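Local coordinates for protein putative Xylose isomerase (Rhodospirillum rubrum, PDB 3QXB) that binds iron or manganese ions in a xylose isomerase-like TIM barrel and may act as an isomerase, its substrate being unknown, at residues C27-R32 against D37-L42. Residues are numbered along the deposited sequence; the frame is centred on the assembly and turned at random.
Sequences CFAVKR and DRLAGL
Ala29 and Phe28 meet Leu39 and Leu42 where the first beta-alpha loop of the TIM barrel, leaving strand 22-25, packs back on helix 36-46, the helix it leads into. Packing is tightest at Ala29: its CB, directed at the helix, lies 3.5 Å from Leu39 CD1. The same methyl covers one face of the Phe28 ring, 3.9 Å above the plane and over its centre, so that it serves both ring face and, roughly at right angles, the leucine. With chi1 at 79°, the Phe28 ring stands over its own backbone and reaches the helix. There CZ comes only to 4.3 Å from Leu39 CD1, obliquely, and meets Leu42 more closely. Leu39, with CG anti to the backbone N (chi1 -169°), extends CD1 into this group and also packs on Tyr75 and Phe79 of helix 65-81; on the other flank, Phe28 touches Met302 and Leu42 touches Leu299, both of helix 295-310.

The four touching residues are buried and apolar in their contact, with no hydrogen bond crossing between the segments. Away from them, Asp37 and Arg38 lie on the exposed part of the helix. Lys31 is instead buried against the second subunit, where NZ forms a salt bridge with Glu185 of that chain. The contact joins the start of the barrel to its first outer helix, with the Phe28 side chain about 12 Å from a bound iron or manganese ion. Leu42 closes it at the ring edge, CD2 lying near the ring plane, 3.8 Å from Phe28 CZ and 3.9 Å from Phe28 CE2.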
loop_
_atom_site.group_PDB
_atom_site.type_symbol
_atom_site.label_atom_id
_atom_site.label_comp_id
_atom_site.label_asym_id
_atom_site.label_seq_id
_atom_site.Cartn_x
_atom_site.Cartn_y
_atom_site.Cartn_z
ATOM N N CYS A 27 0.266 -10.672 5.963
ATOM C CA CYS A 27 0.834 -9.758 4.930
ATOM C C CYS A 27 1.698 -10.473 3.879
ATOM O O CYS A 27 1.745 -10.064 2.720
ATOM C CB CYS A 27 1.664 -8.645 5.566
ATOM S SG CYS A 27 3.011 -9.260 6.560
ATOM N N PHE A 28 2.376 -11.550 4.265
ATOM C CA PHE A 28 3.254 -12.255 3.334
ATOM C C PHE A 28 2.475 -12.906 2.202
ATOM O O PHE A 28 3.070 -13.214 1.166
ATOM C CB PHE A 28 4.045 -13.356 4.078
ATOM C CG PHE A 28 3.233 -14.605 4.319
ATOM C CD1 PHE A 28 2.454 -14.737 5.467
ATOM C CD2 PHE A 28 3.218 -15.631 3.395
ATOM C CE1 PHE A 28 1.694 -15.883 5.670
ATOM C CE2 PHE A 28 2.457 -16.775 3.596
ATOM C CZ PHE A 28 1.680 -16.888 4.721
ATOM N N ALA A 29 1.158 -13.114 2.388
ATOM C CA ALA A 29 0.274 -13.825 1.447
ATOM C C ALA A 29 -0.549 -12.929 0.548
ATOM O O ALA A 29 -1.268 -13.413 -0.343
ATOM C CB ALA A 29 -0.676 -14.771 2.209
ATOM N N VAL A 30 -0.460 -11.630 0.786
ATOM C CA VAL A 30 -1.276 -10.633 0.046
ATOM C C VAL A 30 -1.139 -10.822 -1.460
ATOM O O VAL A 30 -0.023 -11.059 -1.948
ATOM C CB VAL A 30 -0.907 -9.205 0.478
ATOM C CG1 VAL A 30 -1.451 -8.147 -0.521
ATOM C CG2 VAL A 30 -1.360 -8.977 1.929
ATOM N N LYS A 31 -2.301 -10.829 -2.129
ATOM C CA LYS A 31 -2.468 -11.043 -3.569
ATOM C C LYS A 31 -2.199 -12.465 -4.065
ATOM O O LYS A 31 -2.518 -12.772 -5.227
ATOM C CB LYS A 31 -1.611 -10.087 -4.419
ATOM C CG LYS A 31 -1.710 -8.598 -4.077
ATOM C CD LYS A 31 -1.111 -7.698 -5.158
ATOM C CE LYS A 31 -2.078 -7.556 -6.313
ATOM N NZ LYS A 31 -1.723 -6.425 -7.267
ATOM N N ARG A 32 -1.620 -13.326 -3.232
ATOM C CA ARG A 32 -1.140 -14.638 -3.709
ATOM C C ARG A 32 -2.041 -15.821 -3.277
ATOM O O ARG A 32 -2.872 -16.292 -4.081
ATOM C CB ARG A 32 0.322 -14.870 -3.291
ATOM C CG ARG A 32 1.309 -13.707 -3.646
ATOM C CD ARG A 32 2.633 -13.923 -2.981
ATOM N NE ARG A 32 3.516 -12.750 -3.045
ATOM C CZ ARG A 32 4.461 -12.554 -3.957
ATOM N NH1 ARG A 32 4.692 -13.458 -4.908
ATOM N NH2 ARG A 32 5.215 -11.464 -3.900
ATOM N N ASP A 37 -9.064 -22.078 2.422
ATOM C CA ASP A 37 -8.540 -23.321 2.903
ATOM C C ASP A 37 -7.077 -23.548 2.490
ATOM O O ASP A 37 -6.354 -24.194 3.223
ATOM C CB ASP A 37 -9.396 -24.491 2.429
ATOM C CG ASP A 37 -10.719 -24.583 3.155
ATOM O OD1 ASP A 37 -10.804 -24.399 4.412
ATOM O OD2 ASP A 37 -11.681 -24.899 2.455
ATOM N N ARG A 38 -6.648 -23.030 1.334
ATOM C CA ARG A 38 -5.231 -23.185 0.918
ATOM C C ARG A 38 -4.362 -22.333 1.843
ATOM O O ARG A 38 -3.290 -22.780 2.250
ATOM C CB ARG A 38 -5.006 -22.770 -0.562
ATOM C CG ARG A 38 -3.552 -22.223 -0.962
ATOM C CD ARG A 38 -2.508 -23.250 -1.569
ATOM N NE ARG A 38 -1.343 -23.566 -0.696
ATOM C CZ ARG A 38 -0.090 -23.874 -1.106
ATOM N NH1 ARG A 38 0.244 -23.887 -2.403
ATOM N NH2 ARG A 38 0.862 -24.143 -0.205
ATOM N N LEU A 39 -4.825 -21.124 2.172
ATOM C CA LEU A 39 -4.059 -20.215 3.068
ATOM C C LEU A 39 -3.926 -20.820 4.456
ATOM O O LEU A 39 -2.825 -20.904 5.009
ATOM C CB LEU A 39 -4.654 -18.795 3.147
ATOM C CG LEU A 39 -3.816 -17.688 3.825
ATOM C CD1 LEU A 39 -2.355 -17.649 3.367
ATOM C CD2 LEU A 39 -4.418 -16.301 3.684
ATOM N N ALA A 40 -5.048 -21.261 5.002
ATOM C CA ALA A 40 -5.084 -21.956 6.305
ATOM C C ALA A 40 -4.157 -23.169 6.328
ATOM O O ALA A 40 -3.466 -23.388 7.293
ATOM C CB ALA A 40 -6.527 -22.365 6.659
ATOM N N GLY A 41 -4.142 -23.952 5.264
ATOM C CA GLY A 41 -3.299 -25.145 5.194
ATOM C C GLY A 41 -1.816 -24.810 5.084
ATOM O O GLY A 41 -0.974 -25.478 5.640
ATOM N N LEU A 42 -1.510 -23.758 4.363
ATOM C CA LEU A 42 -0.166 -23.219 4.262
ATOM C C LEU A 42 0.383 -22.769 5.625
ATOM O O LEU A 42 1.521 -23.048 5.942
ATOM C CB LEU A 42 -0.188 -22.038 3.313
ATOM C CG LEU A 42 1.128 -21.435 2.847
ATOM C CD1 LEU A 42 0.867 -20.572 1.630
ATOM C CD2 LEU A 42 1.817 -20.640 3.913
#